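Local coordinates for cell wall surface anchor family protein (Streptococcus agalactiae serogroup V, PDB 3TW0) that probably mediates attachment to host surfaces as the adhesive tip pilin of Group B Streptococcus, this piece holding its magnesium-binding von Willebrand factor A domain, at residues 15-20 against 122-127; 58-63 against 104-109; 169-174 against 321-326. The protein carries 2 engineered substitutions. All coordinates share one frame; numbering follows the deposited sequence.

Contact 1. Residues 15-20 against 122-127. With MG (magnesium ion), chain E.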
ATOM      1  N   VAL A  15       2.938   8.247  13.870  1.00 17.35           N
ATOM      2  CA  VAL A  15       2.557   6.832  13.824  1.00 16.59           C
ATOM      3  C   VAL A  15       1.910   6.481  12.453  1.00 17.08           C
ATOM      4  O   VAL A  15       0.978   7.171  11.970  1.00 17.17           O
ATOM      5  CB  VAL A  15       1.657   6.393  15.025  1.00 17.06           C
ATOM      6  CG1 VAL A  15       1.248   4.934  14.869  1.00 14.25           C
ATOM      7  CG2 VAL A  15       2.398   6.559  16.359  1.00 15.88           C
ATOM      8  N   LEU A  16       2.443   5.442  11.813  1.00 16.47           N
ATOM      9  CA  LEU A  16       1.857   4.899  10.614  1.00 16.64           C
ATOM     10  C   LEU A  16       1.165   3.615  10.992  1.00 16.10           C
ATOM     11  O   LEU A  16       1.826   2.675  11.446  1.00 16.36           O
ATOM     12  CB  LEU A  16       2.923   4.582   9.557  1.00 17.25           C
ATOM     13  CG  LEU A  16       3.343   5.639   8.557  1.00 20.13           C
ATOM     14  CD1 LEU A  16       4.210   5.031   7.464  1.00 19.44           C
ATOM     15  CD2 LEU A  16       2.118   6.336   7.960  1.00 21.25           C
ATOM     16  N   LEU A  17      -0.157   3.579  10.844  1.00 14.53           N
ATOM     17  CA  LEU A  17      -0.946   2.391  11.192  1.00 14.34           C
ATOM     18  C   LEU A  17      -1.609   1.767   9.966  1.00 14.29           C
ATOM     19  O   LEU A  17      -2.449   2.389   9.343  1.00 15.10           O
ATOM     20  CB  LEU A  17      -1.998   2.723  12.285  1.00 13.78           C
ATOM     21  CG  LEU A  17      -2.981   1.638  12.743  1.00 14.78           C
ATOM     22  CD1 LEU A  17      -2.263   0.406  13.264  1.00 17.14           C
ATOM     23  CD2 LEU A  17      -4.010   2.174  13.762  1.00 14.21           C
ATOM     24  N   ASP A  18      -1.211   0.536   9.653  1.00 14.52           N
ATOM     25  CA  ASP A  18      -1.752  -0.296   8.577  1.00 14.46           C
ATOM     26  C   ASP A  18      -3.155  -0.788   9.019  1.00 15.05           C
ATOM     27  O   ASP A  18      -3.302  -1.445  10.051  1.00 14.25           O
ATOM     28  CB  ASP A  18      -0.750  -1.458   8.374  1.00 13.63           C
ATOM     29  CG  ASP A  18      -1.146  -2.446   7.264  1.00 16.50           C
ATOM     30  OD1 ASP A  18      -2.316  -2.465   6.809  1.00 13.70           O
ATOM     31  OD2 ASP A  18      -0.272  -3.259   6.870  1.00 18.47           O
ATOM     32  N   ASN A  19      -4.189  -0.397   8.282  1.00 15.88           N
ATOM     33  CA  ASN A  19      -5.549  -0.853   8.574  1.00 15.86           C
ATOM     34  C   ASN A  19      -6.090  -1.586   7.358  1.00 16.53           C
ATOM     35  O   ASN A  19      -7.299  -1.567   7.084  1.00 17.12           O
ATOM     36  CB  ASN A  19      -6.444   0.343   8.958  1.00 15.39           C
ATOM     37  CG  ASN A  19      -7.796  -0.063   9.608  1.00 16.44           C
ATOM     38  OD1 ASN A  19      -7.864  -0.875  10.554  1.00 18.74           O
ATOM     39  ND2 ASN A  19      -8.845   0.562   9.148  1.00 13.20           N
ATOM     40  N   SER A  20      -5.199  -2.226   6.605  1.00 16.31           N
ATOM     41  CA  SER A  20      -5.656  -2.971   5.446  1.00 16.64           C
ATOM     42  C   SER A  20      -6.502  -4.225   5.828  1.00 16.69           C
ATOM     43  O   SER A  20      -6.530  -4.648   6.993  1.00 17.38           O
ATOM     44  CB  SER A  20      -4.493  -3.315   4.530  1.00 15.62           C
ATOM     45  OG  SER A  20      -3.532  -4.118   5.190  1.00 16.31           O
ATOM     46  N   SER A 122      -8.709   8.206  20.455  1.00 19.35           N
ATOM     47  CA  SER A 122     -10.103   7.797  20.168  1.00 20.19           C
ATOM     48  C   SER A 122     -10.281   7.358  18.704  1.00 20.53           C
ATOM     49  O   SER A 122     -11.195   6.603  18.362  1.00 21.16           O
ATOM     50  CB  SER A 122     -11.093   8.926  20.490  1.00 19.88           C
ATOM     51  OG  SER A 122     -11.166   9.894  19.435  1.00 21.62           O
ATOM     52  N   ARG A 123      -9.399   7.830  17.835  1.00 20.65           N
ATOM     53  CA  ARG A 123      -9.478   7.482  16.423  1.00 20.27           C
ATOM     54  C   ARG A 123      -8.685   6.213  16.024  1.00 20.03           C
ATOM     55  O   ARG A 123      -8.714   5.802  14.852  1.00 19.81           O
ATOM     56  CB  ARG A 123      -9.025   8.666  15.605  1.00 20.28           C
ATOM     57  CG  ARG A 123     -10.042   9.788  15.605  1.00 21.12           C
ATOM     58  CD  ARG A 123      -9.622  10.842  14.640  1.00 22.19           C
ATOM     59  NE  ARG A 123     -10.425  12.039  14.804  1.00 21.92           N
ATOM     60  CZ  ARG A 123     -10.103  13.229  14.316  1.00 22.65           C
ATOM     61  NH1 ARG A 123      -8.986  13.404  13.642  1.00 25.31           N
ATOM     62  NH2 ARG A 123     -10.913  14.253  14.499  1.00 22.51           N
ATOM     63  N   ILE A 124      -8.020   5.588  16.996  1.00 18.96           N
ATOM     64  CA  ILE A 124      -7.261   4.369  16.751  1.00 18.50           C
ATOM     65  C   ILE A 124      -8.237   3.191  16.540  1.00 19.09           C
ATOM     66  O   ILE A 124      -8.886   2.760  17.477  1.00 19.20           O
ATOM     67  CB  ILE A 124      -6.302   4.066  17.944  1.00 18.66           C
ATOM     68  CG1 ILE A 124      -5.174   5.097  18.051  1.00 17.36           C
ATOM     69  CG2 ILE A 124      -5.689   2.673  17.847  1.00 16.99           C
ATOM     70  CD1 ILE A 124      -4.447   5.015  19.387  1.00 15.21           C
ATOM     71  N   PRO A 125      -8.340   2.660  15.309  1.00 19.88           N
ATOM     72  CA  PRO A 125      -9.169   1.460  15.138  1.00 19.89           C
ATOM     73  C   PRO A 125      -8.536   0.204  15.781  1.00 21.12           C
ATOM     74  O   PRO A 125      -7.298   0.114  15.929  1.00 21.21           O
ATOM     75  CB  PRO A 125      -9.205   1.293  13.626  1.00 19.96           C
ATOM     76  CG  PRO A 125      -7.844   1.799  13.181  1.00 19.92           C
ATOM     77  CD  PRO A 125      -7.645   3.032  14.054  1.00 19.27           C
ATOM     78  N   LYS A 126      -9.390  -0.764  16.131  1.00 21.25           N
ATOM     79  CA  LYS A 126      -8.985  -2.025  16.741  1.00 21.83           C
ATOM     80  C   LYS A 126      -9.452  -3.163  15.843  1.00 21.70           C
ATOM     81  O   LYS A 126      -9.340  -4.339  16.187  1.00 21.27           O
ATOM     82  CB  LYS A 126      -9.612  -2.157  18.145  1.00 22.04           C
ATOM     83  CG  LYS A 126      -9.204  -1.041  19.142  1.00 23.82           C
ATOM     84  CD  LYS A 126      -7.781  -1.242  19.647  1.00 28.03           C
ATOM     85  CE  LYS A 126      -7.369  -0.192  20.683  1.00 31.25           C
ATOM     86  NZ  LYS A 126      -7.975  -0.458  22.017  1.00 33.55           N
ATOM     87  N   GLU A 127      -9.992  -2.808  14.684  1.00 22.28           N
ATOM     88  CA  GLU A 127     -10.466  -3.809  13.736  1.00 22.27           C
ATOM     89  C   GLU A 127     -10.303  -3.240  12.339  1.00 22.42           C
ATOM     90  O   GLU A 127     -10.257  -2.019  12.184  1.00 21.41           O
ATOM     91  CB  GLU A 127     -11.947  -4.195  14.047  1.00 22.89           C
ATOM     92  CG  GLU A 127     -12.539  -5.343  13.191  1.00 22.84           C
ATOM     93  CD  GLU A 127     -11.756  -6.649  13.306  1.00 24.59           C
ATOM     94  OE1 GLU A 127     -12.050  -7.464  14.216  1.00 25.38           O
ATOM     95  OE2 GLU A 127     -10.830  -6.867  12.497  1.00 22.38           O
TER
HETATM   96 MG    MG E 701      -2.628  -5.554   4.156  1.00 20.16          MG
HETATM   97  O   HOH W   1      -1.125  -5.247   5.320  1.00 18.47           O
HETATM   98  O   HOH W   2      -1.390  -6.992   3.019  1.00 16.47           O
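Leu-17 and Pro-125 meet head-on: one branch of the leucine abuts the pyrrolidine ring, Leu-17 CD2 lying 3.7 Å from Pro-125 CD. With CG anti to the backbone N (chi1 177°), the leucine extends from strand 11-18 toward the 122-127 loop, and its CD2 also brushes Ile-124 CG2 at a looser 4.4 Å. A branched leucine facing a rigid proline suits a buried spot where a chain without regular structure must lie against a strand. Beyond it, Asn-19 slants across the same ring near Pro-125 CG and comes beside the backbone carbonyl of Glu-127, whose carboxylate turns instead to Asn-25.

Ser-20 ligates the magnesium here; Asp-18, a known magnesium-binding residue, does not touch it in this model. Asp-18 OD1 grips Ser-20 twice: it closes an Asx turn with Ser-20 N at 2.9 Å, and offers its syn lone pair to Ser-20 OG at 2.6 Å. Ser-20 OG binds the magnesium at 2.0 Å, alongside Ser-22 and Thr-143, while water 1, another metal ligand, donates to Asp-18 OD2 at 2.7 Å. In this metal-ion-dependent adhesion site of the vWA fold, Asp-18 thus stands in the second shell, probably orienting a ligating hydroxyl and water.

Contact 2. Residues 58-63 against 104-109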
ATOM      1  N   LEU A  58      -0.951  10.766  13.788  1.00 16.11           N
ATOM      2  CA  LEU A  58      -1.338   9.430  13.422  1.00 15.47           C
ATOM      3  C   LEU A  58      -1.861   9.394  12.005  1.00 15.41           C
ATOM      4  O   LEU A  58      -2.818  10.122  11.643  1.00 15.23           O
ATOM      5  CB  LEU A  58      -2.415   8.902  14.382  1.00 15.13           C
ATOM      6  CG  LEU A  58      -3.185   7.642  14.024  1.00 14.62           C
ATOM      7  CD1 LEU A  58      -2.308   6.434  14.081  1.00 13.41           C
ATOM      8  CD2 LEU A  58      -4.432   7.482  14.968  1.00 14.79           C
ATOM      9  N   VAL A  59      -1.244   8.515  11.228  1.00 14.85           N
ATOM     10  CA  VAL A  59      -1.646   8.274   9.854  1.00 14.41           C
ATOM     11  C   VAL A  59      -2.073   6.808   9.742  1.00 15.59           C
ATOM     12  O   VAL A  59      -1.236   5.884   9.719  1.00 14.52           O
ATOM     13  CB  VAL A  59      -0.511   8.577   8.854  1.00 14.43           C
ATOM     14  CG1 VAL A  59      -0.979   8.276   7.382  1.00 12.12           C
ATOM     15  CG2 VAL A  59      -0.029  10.016   8.978  1.00 13.45           C
ATOM     16  N   THR A  60      -3.389   6.597   9.700  1.00 15.87           N
ATOM     17  CA  THR A  60      -3.933   5.266   9.479  1.00 16.12           C
ATOM     18  C   THR A  60      -4.249   5.103   7.991  1.00 15.92           C
ATOM     19  O   THR A  60      -4.791   6.007   7.365  1.00 16.99           O
ATOM     20  CB  THR A  60      -5.172   5.002  10.344  1.00 16.17           C
ATOM     21  OG1 THR A  60      -4.842   5.167  11.740  1.00 15.00           O
ATOM     22  CG2 THR A  60      -5.648   3.592  10.127  1.00 17.71           C
ATOM     23  N   TYR A  61      -3.896   3.957   7.423  1.00 15.36           N
ATOM     24  CA  TYR A  61      -3.960   3.802   5.980  1.00 15.69           C
ATOM     25  C   TYR A  61      -4.354   2.432   5.561  1.00 15.02           C
ATOM     26  O   TYR A  61      -4.202   1.457   6.301  1.00 14.96           O
ATOM     27  CB  TYR A  61      -2.610   4.113   5.319  1.00 15.32           C
ATOM     28  CG  TYR A  61      -1.530   3.050   5.501  1.00 17.42           C
ATOM     29  CD1 TYR A  61      -1.338   2.063   4.530  1.00 14.85           C
ATOM     30  CD2 TYR A  61      -0.640   3.079   6.605  1.00 16.87           C
ATOM     31  CE1 TYR A  61      -0.344   1.096   4.677  1.00 16.06           C
ATOM     32  CE2 TYR A  61       0.389   2.125   6.734  1.00 16.76           C
ATOM     33  CZ  TYR A  61       0.516   1.125   5.769  1.00 17.14           C
ATOM     34  OH  TYR A  61       1.513   0.140   5.843  1.00 16.66           O
ATOM     35  N   ALA A  62      -4.837   2.376   4.337  1.00 14.66           N
ATOM     36  CA  ALA A  62      -5.011   1.127   3.649  1.00 14.74           C
ATOM     37  C   ALA A  62      -4.831   1.445   2.167  1.00 14.35           C
ATOM     38  O   ALA A  62      -3.715   1.807   1.786  1.00 14.77           O
ATOM     39  CB  ALA A  62      -6.347   0.495   3.994  1.00 13.12           C
ATOM     40  N   SER A  63      -5.869   1.341   1.326  1.00 13.88           N
ATOM     41  CA  SER A  63      -5.747   1.778  -0.080  1.00 13.70           C
ATOM     42  C   SER A  63      -5.443   3.263  -0.176  1.00 13.80           C
ATOM     43  O   SER A  63      -4.966   3.764  -1.213  1.00 13.85           O
ATOM     44  CB  SER A  63      -7.042   1.495  -0.859  1.00 14.52           C
ATOM     45  OG  SER A  63      -7.251   0.099  -0.946  1.00 15.24           O
ATOM     46  N   ASN A 104     -12.421   8.209   9.637  1.00 20.22           N
ATOM     47  CA  ASN A 104     -11.395   9.149  10.095  1.00 19.89           C
ATOM     48  C   ASN A 104     -10.637   8.492  11.225  1.00 19.45           C
ATOM     49  O   ASN A 104     -10.971   8.641  12.407  1.00 17.58           O
ATOM     50  CB  ASN A 104     -11.996  10.464  10.569  1.00 20.18           C
ATOM     51  CG  ASN A 104     -10.942  11.518  10.849  1.00 21.42           C
ATOM     52  OD1 ASN A 104      -9.746  11.257  10.722  1.00 22.29           O
ATOM     53  ND2 ASN A 104     -11.382  12.736  11.154  1.00 17.95           N
ATOM     54  N   TYR A 105      -9.603   7.745  10.842  1.00 19.17           N
ATOM     55  CA  TYR A 105      -8.794   7.047  11.811  1.00 19.11           C
ATOM     56  C   TYR A 105      -7.441   7.762  11.954  1.00 19.11           C
ATOM     57  O   TYR A 105      -6.465   7.192  12.464  1.00 18.17           O
ATOM     58  CB  TYR A 105      -8.613   5.577  11.390  1.00 19.08           C
ATOM     59  CG  TYR A 105      -9.849   4.679  11.525  1.00 19.54           C
ATOM     60  CD1 TYR A 105     -10.872   4.952  12.445  1.00 20.05           C
ATOM     61  CD2 TYR A 105      -9.956   3.533  10.757  1.00 20.31           C
ATOM     62  CE1 TYR A 105     -11.986   4.093  12.558  1.00 21.26           C
ATOM     63  CE2 TYR A 105     -11.042   2.682  10.847  1.00 20.00           C
ATOM     64  CZ  TYR A 105     -12.045   2.954  11.753  1.00 22.16           C
ATOM     65  OH  TYR A 105     -13.099   2.079  11.826  1.00 23.35           O
ATOM     66  N   SER A 106      -7.391   9.017  11.511  1.00 18.66           N
ATOM     67  CA  SER A 106      -6.125   9.752  11.491  1.00 17.73           C
ATOM     68  C   SER A 106      -6.149  11.017  12.374  1.00 17.91           C
ATOM     69  O   SER A 106      -7.220  11.584  12.666  1.00 15.67           O
ATOM     70  CB  SER A 106      -5.734  10.080  10.053  1.00 18.19           C
ATOM     71  OG  SER A 106      -5.459   8.873   9.332  1.00 18.83           O
ATOM     72  N   TYR A 107      -4.955  11.411  12.822  1.00 17.48           N
ATOM     73  CA  TYR A 107      -4.719  12.740  13.374  1.00 18.04           C
ATOM     74  C   TYR A 107      -3.480  13.346  12.720  1.00 17.71           C
ATOM     75  O   TYR A 107      -2.355  12.986  13.051  1.00 17.85           O
ATOM     76  CB  TYR A 107      -4.589  12.725  14.894  1.00 18.04           C
ATOM     77  CG  TYR A 107      -4.952  14.055  15.480  1.00 18.71           C
ATOM     78  CD1 TYR A 107      -6.263  14.307  15.895  1.00 21.48           C
ATOM     79  CD2 TYR A 107      -4.019  15.087  15.568  1.00 20.79           C
ATOM     80  CE1 TYR A 107      -6.627  15.521  16.400  1.00 20.03           C
ATOM     81  CE2 TYR A 107      -4.386  16.337  16.074  1.00 20.59           C
ATOM     82  CZ  TYR A 107      -5.705  16.528  16.487  1.00 20.36           C
ATOM     83  OH  TYR A 107      -6.116  17.731  17.003  1.00 22.65           O
ATOM     84  N   LEU A 108      -3.709  14.290  11.812  1.00 17.97           N
ATOM     85  CA  LEU A 108      -2.714  14.659  10.805  1.00 17.90           C
ATOM     86  C   LEU A 108      -1.857  15.874  11.175  1.00 18.70           C
ATOM     87  O   LEU A 108      -0.997  16.284  10.398  1.00 18.85           O
ATOM     88  CB  LEU A 108      -3.390  14.847   9.438  1.00 17.40           C
ATOM     89  CG  LEU A 108      -4.075  13.595   8.850  1.00 16.26           C
ATOM     90  CD1 LEU A 108      -4.950  13.919   7.604  1.00 13.65           C
ATOM     91  CD2 LEU A 108      -3.006  12.563   8.487  1.00 13.09           C
ATOM     92  N   ASN A 109      -2.104  16.427  12.359  1.00 18.96           N
ATOM     93  CA  ASN A 109      -1.286  17.498  12.926  1.00 19.48           C
ATOM     94  C   ASN A 109      -0.484  17.053  14.148  1.00 19.38           C
ATOM     95  O   ASN A 109      -1.021  16.480  15.108  1.00 19.02           O
ATOM     96  CB  ASN A 109      -2.154  18.683  13.281  1.00 19.06           C
ATOM     97  CG  ASN A 109      -3.006  19.116  12.132  1.00 21.89           C
ATOM     98  OD1 ASN A 109      -4.228  19.212  12.266  1.00 26.77           O
ATOM     99  ND2 ASN A 109      -2.379  19.370  10.977  1.00 18.55           N
TER
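Thr-60 and Tyr-105 meet through a hydroxyl-to-carbonyl bond: the threonine hydroxyl donates to the tyrosine's backbone carbonyl, with Thr-60 OG1 2.7 Å from Tyr-105 O. The donor stands 41° out of the carbonyl plane, above it and not on a lone pair. Thr-60 OG1 lies anti to its own carbonyl carbon (chi1 -58°), which leaves the methyl CG2 to pack against Tyr-105 CB at 3.8 Å. Threonine thus suits its place, supplying a hydroxyl and a methyl to the same neighbour. The carbonyl is also approached by a leucine methyl, Leu-58 CD2 lying 3.2 Å from Tyr-105 O.

Ser-106 stands in for a backbone acceptor, its OG receiving Thr-60 N at 3.1 Å. The same hydroxyl is bonded to Phe-66 O, so this small residue ties the strand to a second loop. One step back the pairing becomes regular: Leu-58 and Tyr-107 form an antiparallel hydrogen-bonded pair, with Leu-58 N reaching Tyr-107 O at 2.7 Å and Tyr-107 N reaching Leu-58 O at 2.8 Å. Strand 55-61 is the outermost of the parallel strands at this side, and the short 107-108 adds the antiparallel edge strand known from vWA folds.

Val-59 points the other way, yet its CG2 meets Leu-108 CD2 at 3.9 Å, the two side chains crossing at about a right angle. Further out, the Leu-58 and Tyr-107 side chains share a face and lie against helix 114-122, while Val-59 and Leu-108 reach helix 145-159. Arg-123 NH1 donates to Ser-106 O, and Asn-104 OD1 accepts a weak bond from Ser-106 N.

Contact 3. Residues 169-174 against 321-326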
ATOM      1  N   PHE A 169       6.973   5.739  13.267  1.00 15.26           N
ATOM      2  CA  PHE A 169       6.749   4.452  13.907  1.00 15.71           C
ATOM      3  C   PHE A 169       5.618   3.724  13.167  1.00 15.45           C
ATOM      4  O   PHE A 169       4.447   4.141  13.205  1.00 14.61           O
ATOM      5  CB  PHE A 169       6.390   4.695  15.369  1.00 16.03           C
ATOM      6  CG  PHE A 169       6.362   3.460  16.220  1.00 19.01           C
ATOM      7  CD1 PHE A 169       7.467   3.113  16.985  1.00 21.70           C
ATOM      8  CD2 PHE A 169       5.197   2.676  16.320  1.00 22.84           C
ATOM      9  CE1 PHE A 169       7.441   1.984  17.799  1.00 22.77           C
ATOM     10  CE2 PHE A 169       5.150   1.539  17.153  1.00 22.47           C
ATOM     11  CZ  PHE A 169       6.280   1.191  17.881  1.00 24.33           C
ATOM     12  N   HIS A 170       5.972   2.643  12.493  1.00 14.98           N
ATOM     13  CA  HIS A 170       5.097   2.057  11.462  1.00 15.49           C
ATOM     14  C   HIS A 170       4.716   0.671  11.894  1.00 15.58           C
ATOM     15  O   HIS A 170       5.590  -0.192  12.096  1.00 15.79           O
ATOM     16  CB  HIS A 170       5.839   2.055  10.132  1.00 15.51           C
ATOM     17  CG  HIS A 170       5.092   1.423   8.995  1.00 16.76           C
ATOM     18  ND1 HIS A 170       5.735   0.931   7.877  1.00 15.85           N
ATOM     19  CD2 HIS A 170       3.771   1.204   8.793  1.00 16.01           C
ATOM     20  CE1 HIS A 170       4.838   0.451   7.033  1.00 18.11           C
ATOM     21  NE2 HIS A 170       3.641   0.612   7.562  1.00 17.27           N
ATOM     22  N   VAL A 171       3.416   0.468  12.059  1.00 15.05           N
ATOM     23  CA  VAL A 171       2.871  -0.796  12.543  1.00 16.35           C
ATOM     24  C   VAL A 171       2.033  -1.469  11.459  1.00 16.82           C
ATOM     25  O   VAL A 171       1.011  -0.907  10.987  1.00 16.52           O
ATOM     26  CB  VAL A 171       1.980  -0.588  13.792  1.00 15.75           C
ATOM     27  CG1 VAL A 171       1.622  -1.931  14.383  1.00 16.43           C
ATOM     28  CG2 VAL A 171       2.709   0.305  14.810  1.00 15.48           C
ATOM     29  N   THR A 172       2.435  -2.680  11.088  1.00 16.74           N
ATOM     30  CA  THR A 172       1.920  -3.291   9.857  1.00 17.15           C
ATOM     31  C   THR A 172       2.219  -4.779   9.867  1.00 18.30           C
ATOM     32  O   THR A 172       3.031  -5.245  10.670  1.00 19.83           O
ATOM     33  CB  THR A 172       2.580  -2.603   8.618  1.00 17.12           C
ATOM     34  OG1 THR A 172       2.191  -3.248   7.399  1.00 16.28           O
ATOM     35  CG2 THR A 172       4.122  -2.614   8.721  1.00 16.39           C
ATOM     36  N   ASP A 173       1.563  -5.538   9.000  1.00 19.30           N
ATOM     37  CA  ASP A 173       1.946  -6.940   8.814  1.00 20.45           C
ATOM     38  C   ASP A 173       2.995  -7.108   7.695  1.00 20.01           C
ATOM     39  O   ASP A 173       3.438  -8.219   7.401  1.00 20.22           O
ATOM     40  CB  ASP A 173       0.707  -7.842   8.605  1.00 20.92           C
ATOM     41  CG  ASP A 173      -0.053  -7.505   7.328  1.00 21.12           C
ATOM     42  OD1 ASP A 173       0.549  -6.907   6.420  1.00 23.99           O
ATOM     43  OD2 ASP A 173      -1.233  -7.862   7.217  1.00 18.27           O
ATOM     44  N   GLY A 174       3.405  -5.983   7.101  1.00 20.31           N
ATOM     45  CA  GLY A 174       4.540  -5.955   6.176  1.00 18.42           C
ATOM     46  C   GLY A 174       4.319  -6.399   4.744  1.00 17.50           C
ATOM     47  O   GLY A 174       5.283  -6.766   4.052  1.00 15.98           O
ATOM     48  N   PHE A 321      11.099   3.302  12.631  1.00 18.49           N
ATOM     49  CA  PHE A 321      10.965   2.021  13.297  1.00 19.41           C
ATOM     50  C   PHE A 321       9.735   1.296  12.765  1.00 18.88           C
ATOM     51  O   PHE A 321       8.656   1.893  12.685  1.00 18.60           O
ATOM     52  CB  PHE A 321      10.827   2.189  14.825  1.00 19.21           C
ATOM     53  CG  PHE A 321      11.979   2.903  15.488  1.00 21.97           C
ATOM     54  CD1 PHE A 321      13.135   3.233  14.791  1.00 24.74           C
ATOM     55  CD2 PHE A 321      11.905   3.239  16.836  1.00 25.17           C
ATOM     56  CE1 PHE A 321      14.212   3.894  15.426  1.00 28.17           C
ATOM     57  CE2 PHE A 321      12.971   3.892  17.474  1.00 27.48           C
ATOM     58  CZ  PHE A 321      14.131   4.214  16.761  1.00 26.42           C
ATOM     59  N   THR A 322       9.896   0.013  12.431  1.00 17.16           N
ATOM     60  CA  THR A 322       8.800  -0.796  11.940  1.00 16.92           C
ATOM     61  C   THR A 322       8.469  -1.964  12.897  1.00 18.10           C
ATOM     62  O   THR A 322       9.355  -2.740  13.290  1.00 19.15           O
ATOM     63  CB  THR A 322       9.085  -1.326  10.528  1.00 15.47           C
ATOM     64  OG1 THR A 322       9.607  -0.276   9.731  1.00 13.85           O
ATOM     65  CG2 THR A 322       7.809  -1.808   9.841  1.00 15.62           C
ATOM     66  N   VAL A 323       7.199  -2.095  13.239  1.00 18.39           N
ATOM     67  CA  VAL A 323       6.734  -3.154  14.132  1.00 19.69           C
ATOM     68  C   VAL A 323       5.829  -4.126  13.392  1.00 19.83           C
ATOM     69  O   VAL A 323       4.760  -3.751  12.901  1.00 19.74           O
ATOM     70  CB  VAL A 323       6.092  -2.586  15.407  1.00 19.69           C
ATOM     71  CG1 VAL A 323       5.244  -3.641  16.149  1.00 20.89           C
ATOM     72  CG2 VAL A 323       7.194  -2.073  16.310  1.00 20.87           C
ATOM     73  N   GLY A 324       6.295  -5.368  13.299  1.00 19.64           N
ATOM     74  CA  GLY A 324       5.595  -6.428  12.582  1.00 21.19           C
ATOM     75  C   GLY A 324       4.529  -7.141  13.380  1.00 21.80           C
ATOM     76  O   GLY A 324       4.758  -7.612  14.487  1.00 21.58           O
ATOM     77  N   ILE A 325       3.345  -7.242  12.822  1.00 22.74           N
ATOM     78  CA  ILE A 325       2.273  -7.900  13.554  1.00 23.95           C
ATOM     79  C   ILE A 325       1.764  -9.142  12.835  1.00 23.79           C
ATOM     80  O   ILE A 325       1.296  -9.055  11.705  1.00 24.26           O
ATOM     81  CB  ILE A 325       1.112  -6.924  13.844  1.00 25.07           C
ATOM     82  CG1 ILE A 325       1.627  -5.737  14.674  1.00 25.53           C
ATOM     83  CG2 ILE A 325      -0.061  -7.664  14.538  1.00 26.19           C
ATOM     84  CD1 ILE A 325       0.756  -5.369  15.792  1.00 25.97           C
ATOM     85  N   GLY A 326       1.841 -10.283  13.513  1.00 23.46           N
ATOM     86  CA  GLY A 326       1.395 -11.575  12.975  1.00 23.72           C
ATOM     87  C   GLY A 326       1.847 -11.810  11.541  1.00 24.28           C
ATOM     88  O   GLY A 326       1.012 -11.943  10.645  1.00 24.45           O
TER
HETATM   89  O   HOH W   3       8.440   1.598   8.008  1.00 16.48           O
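Phe-169 brings the far end of its ring obliquely to one branch of Val-323, with Phe-169 CZ 3.7 Å from Val-323 CG2, while nearer its root the ring passes Phe-321 CB. Strands 165-172 and 319-324 are parallel neighbours in the central sheet of the vWA fold, a Rossmann-like alpha/beta layering, and their short segments run at 20° to each other. Beside this apolar face, Val-171 CG1 meets Ile-325 CD1, from just beyond the strand, at 3.8 Å; helices 33-48 and 358-366 lie over the face, which suits its aromatic and branched residues.

Backbone bonds follow the parallel ladder: His-170 gives its N to Phe-321 O and takes Val-323 N on its own O, at 2.8 and 2.7 Å. Thr-172 repeats the pattern with Val-323 and Ile-325.

The other face is partly polar. His-170 and Thr-322 lie side by side and share water 3, which sits at the edge of the imidazole, 2.8 Å from His-170 ND1; His-170 NE2 is bonded to Tyr-61 OH and the Thr-322 hydroxyl to Ser-346. Thr-172 CG2 sits over one face of the imidazole, offset toward its rim. Thr-172 OG1, anti to the backbone N (chi1 175°), leads instead to Asp-18 and closes an ST turn, Gly-174 N donating to Thr-172 OG1 at 3.0 Å.

All three contacts build on one parallel sheet, in which strands 55-61, 11-18, 165-172 and 319-324 are successive neighbours. Contact 2 is nested in the loop that contact 1 closes, their centres about 7 Å apart, and a backbone bond from Val-59 N to Val-15 O, 2.7 Å, sews them together. Contact 3 lies about 12 Å, centre to centre, from contact 1 and joins it where Asp-18 OD2 meets Thr-172 OG1 at 2.5 Å; Tyr-61 OH to His-170 NE2, 2.8 Å, bridges contacts 2 and 3. The magnesium sits beyond the C-terminal ends of the strands: Ser-20 ligates it directly, the nearest side-chain atom of Asp-173 is about 4 Å from the ion, and that of Thr-60 about 11 Å.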